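Local atomic coordinates of tail spike protein gp49 (PDB entry 4RU4), a protein that probably cleaves the O-specific polysaccharide of the Pseudomonas surface as a lyase, helping the phage to enter its host. Residues B[158-170]-B[299-311]. Residues are numbered along the deposited sequence; the frame is centred on the assembly and turned at random. Where two conformers were deposited one is given.
Sequences FSGFRTSYRAGEF and GDAEVGCVPVRNV. With EDO (1,2-ethanediol), chain U.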
loop_
_atom_site.group_PDB
_atom_site.type_symbol
_atom_site.label_atom_id
_atom_site.label_comp_id
_atom_site.label_asym_id
_atom_site.label_seq_id
_atom_site.Cartn_x
_atom_site.Cartn_y
_atom_site.Cartn_z
ATOM N N PHE B 158 -4.229 29.888 8.272
ATOM C CA PHE B 158 -3.746 28.510 8.463
ATOM C C PHE B 158 -2.191 28.448 8.613
ATOM O O PHE B 158 -1.649 27.797 9.518
ATOM C CB PHE B 158 -4.188 27.604 7.299
ATOM C CG PHE B 158 -3.586 26.198 7.349
ATOM C CD1 PHE B 158 -4.093 25.242 8.219
ATOM C CD2 PHE B 158 -2.519 25.852 6.532
ATOM C CE1 PHE B 158 -3.530 23.933 8.277
ATOM C CE2 PHE B 158 -1.948 24.570 6.586
ATOM C CZ PHE B 158 -2.464 23.614 7.453
ATOM N N SER B 159 -1.492 29.091 7.693
ATOM C CA SER B 159 -0.019 29.120 7.713
ATOM C C SER B 159 0.554 30.489 7.361
ATOM O O SER B 159 0.072 31.166 6.437
ATOM C CB SER B 159 0.540 28.059 6.754
ATOM O OG SER B 159 1.929 28.233 6.581
ATOM N N GLY B 160 1.604 30.897 8.074
ATOM C CA GLY B 160 2.213 32.177 7.820
ATOM C C GLY B 160 3.108 32.179 6.588
ATOM O O GLY B 160 3.593 33.236 6.190
ATOM N N PHE B 161 3.349 31.007 5.994
ATOM C CA PHE B 161 4.300 30.932 4.881
ATOM C C PHE B 161 3.798 31.697 3.643
ATOM O O PHE B 161 4.600 32.221 2.879
ATOM C CB PHE B 161 4.646 29.473 4.537
ATOM C CG PHE B 161 5.691 28.849 5.457
ATOM C CD1 PHE B 161 7.048 29.106 5.261
ATOM C CD2 PHE B 161 5.319 28.007 6.497
ATOM C CE1 PHE B 161 8.010 28.532 6.080
ATOM C CE2 PHE B 161 6.293 27.406 7.339
ATOM C CZ PHE B 161 7.635 27.687 7.123
ATOM N N ARG B 162 2.486 31.743 3.445
ATOM C CA ARG B 162 1.885 32.541 2.360
ATOM C C ARG B 162 0.608 33.171 2.824
ATOM O O ARG B 162 -0.134 32.577 3.586
ATOM C CB ARG B 162 1.553 31.688 1.103
ATOM C CG ARG B 162 2.792 31.033 0.508
ATOM C CD ARG B 162 2.724 30.800 -0.999
ATOM N NE ARG B 162 3.645 29.736 -1.393
ATOM C CZ ARG B 162 3.964 29.431 -2.659
ATOM N NH1 ARG B 162 3.485 30.149 -3.675
ATOM N NH2 ARG B 162 4.770 28.402 -2.915
ATOM N N THR B 163 0.371 34.389 2.328
ATOM C CA THR B 163 -0.856 35.148 2.506
ATOM C C THR B 163 -2.117 34.317 2.293
ATOM O O THR B 163 -3.055 34.345 3.101
ATOM C CB THR B 163 -0.893 36.306 1.450
ATOM O OG1 THR B 163 0.226 37.172 1.653
ATOM C CG2 THR B 163 -2.182 37.109 1.530
ATOM N N SER B 164 -2.130 33.595 1.183
ATOM C CA SER B 164 -3.317 32.887 0.723
ATOM C C SER B 164 -3.580 31.585 1.496
ATOM O O SER B 164 -4.565 30.894 1.236
ATOM C CB SER B 164 -3.185 32.572 -0.771
ATOM O OG SER B 164 -2.074 31.693 -0.978
ATOM N N TYR B 165 -2.692 31.231 2.422
ATOM C CA TYR B 165 -2.898 29.999 3.193
ATOM C C TYR B 165 -3.858 30.273 4.350
ATOM O O TYR B 165 -3.458 30.369 5.511
ATOM C CB TYR B 165 -1.564 29.421 3.704
ATOM C CG TYR B 165 -0.634 28.913 2.614
ATOM C CD1 TYR B 165 -1.070 28.748 1.301
ATOM C CD2 TYR B 165 0.685 28.572 2.918
ATOM C CE1 TYR B 165 -0.209 28.274 0.305
ATOM C CE2 TYR B 165 1.535 28.082 1.950
ATOM C CZ TYR B 165 1.097 27.948 0.653
ATOM O OH TYR B 165 1.987 27.461 -0.277
ATOM N N ARG B 166 -5.133 30.411 4.010
ATOM C CA ARG B 166 -6.153 30.774 4.968
ATOM C C ARG B 166 -6.779 29.525 5.605
ATOM O O ARG B 166 -6.759 28.442 5.017
ATOM C CB ARG B 166 -7.217 31.631 4.277
ATOM C CG ARG B 166 -6.637 32.952 3.720
ATOM C CD ARG B 166 -7.728 34.009 3.469
ATOM N NE ARG B 166 -7.116 35.219 2.924
ATOM C CZ ARG B 166 -7.258 35.620 1.660
ATOM N NH1 ARG B 166 -8.040 34.936 0.831
ATOM N NH2 ARG B 166 -6.647 36.722 1.234
ATOM N N ALA B 167 -7.346 29.704 6.791
ATOM C CA ALA B 167 -7.915 28.617 7.583
ATOM C C ALA B 167 -9.344 28.319 7.171
ATOM O O ALA B 167 -10.034 29.166 6.613
ATOM C CB ALA B 167 -7.875 28.968 9.088
ATOM N N GLY B 168 -9.785 27.104 7.469
ATOM C CA GLY B 168 -11.178 26.711 7.295
ATOM C C GLY B 168 -11.191 25.251 6.870
ATOM O O GLY B 168 -10.144 24.606 6.862
ATOM N N GLU B 169 -12.354 24.712 6.518
ATOM C CA GLU B 169 -12.416 23.334 6.008
ATOM C C GLU B 169 -13.814 23.020 5.495
ATOM O O GLU B 169 -14.743 23.803 5.714
ATOM C CB GLU B 169 -12.045 22.314 7.118
ATOM C CG GLU B 169 -12.854 22.407 8.390
ATOM C CD GLU B 169 -12.194 21.629 9.541
ATOM O OE1 GLU B 169 -12.343 20.379 9.596
ATOM O OE2 GLU B 169 -11.488 22.270 10.361
ATOM N N PHE B 170 -13.956 21.872 4.830
ATOM C CA PHE B 170 -15.255 21.378 4.368
ATOM C C PHE B 170 -15.923 20.441 5.373
ATOM O O PHE B 170 -15.283 19.499 5.873
ATOM C CB PHE B 170 -15.096 20.570 3.084
ATOM C CG PHE B 170 -14.800 21.400 1.862
ATOM C CD1 PHE B 170 -13.576 22.062 1.733
ATOM C CD2 PHE B 170 -15.728 21.491 0.830
ATOM C CE1 PHE B 170 -13.271 22.787 0.591
ATOM C CE2 PHE B 170 -15.438 22.230 -0.338
ATOM C CZ PHE B 170 -14.204 22.878 -0.453
ATOM N N GLY B 299 -3.923 26.378 -4.151
ATOM C CA GLY B 299 -5.170 27.121 -4.187
ATOM C C GLY B 299 -4.958 28.565 -4.622
ATOM O O GLY B 299 -3.912 28.918 -5.187
ATOM N N ASP B 300 -5.960 29.409 -4.379
ATOM C CA ASP B 300 -5.851 30.814 -4.773
ATOM C C ASP B 300 -6.156 31.660 -3.562
ATOM O O ASP B 300 -6.072 31.175 -2.439
ATOM C CB ASP B 300 -6.802 31.145 -5.929
ATOM C CG ASP B 300 -8.235 30.710 -5.660
ATOM O OD1 ASP B 300 -8.675 30.743 -4.486
ATOM O OD2 ASP B 300 -8.929 30.325 -6.634
ATOM N N ALA B 301 -6.532 32.914 -3.789
ATOM C CA ALA B 301 -6.844 33.834 -2.695
ATOM C C ALA B 301 -8.313 34.252 -2.690
ATOM O O ALA B 301 -8.687 35.258 -2.070
ATOM C CB ALA B 301 -5.948 35.070 -2.784
ATOM N N GLU B 302 -9.146 33.489 -3.385
ATOM C CA GLU B 302 -10.565 33.811 -3.462
ATOM C C GLU B 302 -11.310 33.353 -2.206
ATOM O O GLU B 302 -10.792 32.559 -1.416
ATOM C CB GLU B 302 -11.163 33.189 -4.726
ATOM C CG GLU B 302 -10.502 33.789 -5.958
ATOM C CD GLU B 302 -11.011 33.235 -7.253
ATOM O OE1 GLU B 302 -12.134 32.689 -7.275
ATOM O OE2 GLU B 302 -10.279 33.349 -8.259
ATOM N N VAL B 303 -12.526 33.853 -2.035
ATOM C CA VAL B 303 -13.380 33.417 -0.925
ATOM C C VAL B 303 -13.442 31.880 -0.889
ATOM O O VAL B 303 -13.653 31.222 -1.911
ATOM C CB VAL B 303 -14.800 33.997 -1.037
ATOM C CG1 VAL B 303 -15.762 33.322 -0.013
ATOM C CG2 VAL B 303 -14.773 35.538 -0.878
ATOM N N GLY B 304 -13.213 31.322 0.288
ATOM C CA GLY B 304 -13.262 29.885 0.474
ATOM C C GLY B 304 -11.945 29.168 0.242
ATOM O O GLY B 304 -11.929 27.940 0.088
ATOM N N CYS B 305 -10.838 29.911 0.222
ATOM C CA CYS B 305 -9.540 29.305 -0.100
ATOM C C CYS B 305 -8.914 28.575 1.088
ATOM O O CYS B 305 -7.850 28.961 1.577
ATOM C CB CYS B 305 -8.552 30.336 -0.687
ATOM S SG CYS B 305 -8.263 31.819 0.320
ATOM N N VAL B 306 -9.548 27.483 1.491
ATOM C CA VAL B 306 -9.187 26.760 2.711
ATOM C C VAL B 306 -8.112 25.718 2.448
ATOM O O VAL B 306 -7.766 25.494 1.286
ATOM C CB VAL B 306 -10.439 26.107 3.326
ATOM C CG1 VAL B 306 -11.423 27.215 3.720
ATOM C CG2 VAL B 306 -11.080 25.090 2.348
ATOM N N PRO B 307 -7.548 25.121 3.521
ATOM C CA PRO B 307 -6.474 24.152 3.315
ATOM C C PRO B 307 -6.922 22.900 2.553
ATOM O O PRO B 307 -8.089 22.528 2.542
ATOM C CB PRO B 307 -6.078 23.766 4.749
ATOM C CG PRO B 307 -6.380 25.044 5.553
ATOM C CD PRO B 307 -7.704 25.447 4.965
ATOM N N VAL B 308 -5.958 22.255 1.925
ATOM C CA VAL B 308 -6.225 21.095 1.120
ATOM C C VAL B 308 -6.118 19.896 2.059
ATOM O O VAL B 308 -5.045 19.676 2.638
ATOM C CB VAL B 308 -5.147 20.984 0.027
ATOM C CG1 VAL B 308 -5.286 19.651 -0.720
ATOM C CG2 VAL B 308 -5.227 22.184 -0.907
ATOM N N ARG B 309 -7.195 19.117 2.208
ATOM C CA ARG B 309 -7.187 18.029 3.201
ATOM C C ARG B 309 -7.782 16.721 2.714
ATOM O O ARG B 309 -8.764 16.732 1.994
ATOM C CB ARG B 309 -7.950 18.456 4.462
ATOM C CG ARG B 309 -7.262 19.584 5.250
ATOM C CD ARG B 309 -7.857 19.635 6.642
ATOM N NE ARG B 309 -7.255 20.635 7.536
ATOM C CZ ARG B 309 -7.657 21.897 7.642
ATOM N NH1 ARG B 309 -8.656 22.376 6.891
ATOM N NH2 ARG B 309 -7.069 22.692 8.524
ATOM N N ASN B 310 -7.214 15.606 3.175
ATOM C CA ASN B 310 -7.677 14.253 2.808
ATOM C C ASN B 310 -7.758 14.095 1.305
ATOM O O ASN B 310 -8.670 13.462 0.781
ATOM C CB ASN B 310 -9.014 13.853 3.475
ATOM C CG ASN B 310 -9.318 12.342 3.333
ATOM O OD1 ASN B 310 -8.413 11.505 3.398
ATOM N ND2 ASN B 310 -10.584 12.007 3.071
ATOM N N VAL B 311 -6.778 14.660 0.605
ATOM C CA VAL B 311 -6.673 14.435 -0.836
ATOM C C VAL B 311 -5.572 13.402 -1.052
ATOM O O VAL B 311 -4.455 13.536 -0.535
ATOM C CB VAL B 311 -6.442 15.748 -1.643
ATOM C CG1 VAL B 311 -6.407 15.451 -3.146
ATOM C CG2 VAL B 311 -7.542 16.798 -1.312
HETATM C C1 EDO U . -0.863 27.681 -4.185
HETATM O O1 EDO U . -0.286 28.921 -3.771
HETATM C C2 EDO U . -0.981 27.686 -5.704
HETATM O O2 EDO U . -1.398 26.410 -6.170
HETATM O O HOH W 1 -5.170 29.152 -0.930
HETATM O O HOH W 2 -5.606 27.771 2.434
HETATM O O HOH W 3 -7.323 38.199 -1.229
HETATM O O HOH W 4 -8.170 25.290 9.173
#
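Ser-164 lies opposite Ala-301 and Gly-168 opposite Val-306, each pair with CA atoms 5.0 Å apart, and between these points no backbone hydrogen bond joins 158-170 to 299-311. Two waters make up for this: one donates to Ser-164 O and Asp-300 O, another to Arg-166 O and Cys-305 O. Gly-168 suits its place twice over, since its backbone angles disfavour a side chain and Val-306 CG1 packs 3.6 Å from its CA. Val-306 turns its other branch to Phe-170, CG2 reaching ring atom CE1.

Two arginines supply the direct hydrogen bonds. The chain of Arg-166, extended from CG to NE, runs past the sulfur of Cys-305 and sends NH1 to Ala-301 O (3.0 Å); the oxygen lies in the guanidinium plane, but the nitrogen stands above the carbonyl plane, 55° out of it. Its NH2 is held in a salt bridge by Asp-155. In the other direction, Arg-309 NH1 meets Gly-168 O at 2.7 Å, in the carbonyl plane, while NH2 and Gly-168 N share a water and NE pairs with Glu-336. Glu-169 OE2 is 4.5 Å from Arg-309 NH1, too far for a salt bridge; it bonds instead to Tyr-191. Pro-307, whose puckered ring is rigid and whose nitrogen carries no hydrogen to leave unpaired, lays CG over one face of the Phe-158 ring in a CH-pi contact, 3.8 Å from the centroid. With CG anti to the backbone N (chi1 173°), the ring swings out from a CB already aimed at 299-311 and presents that face to the proline.

The contact thus seats a loop and strand start of the Ig-like region against a loop between strands of the pectin lyase-like beta-helix. Arginines and waters bind main-chain carbonyls along a seam without strand pairing between the two segments, and outside carboxylates probably help fix both guanidinium groups.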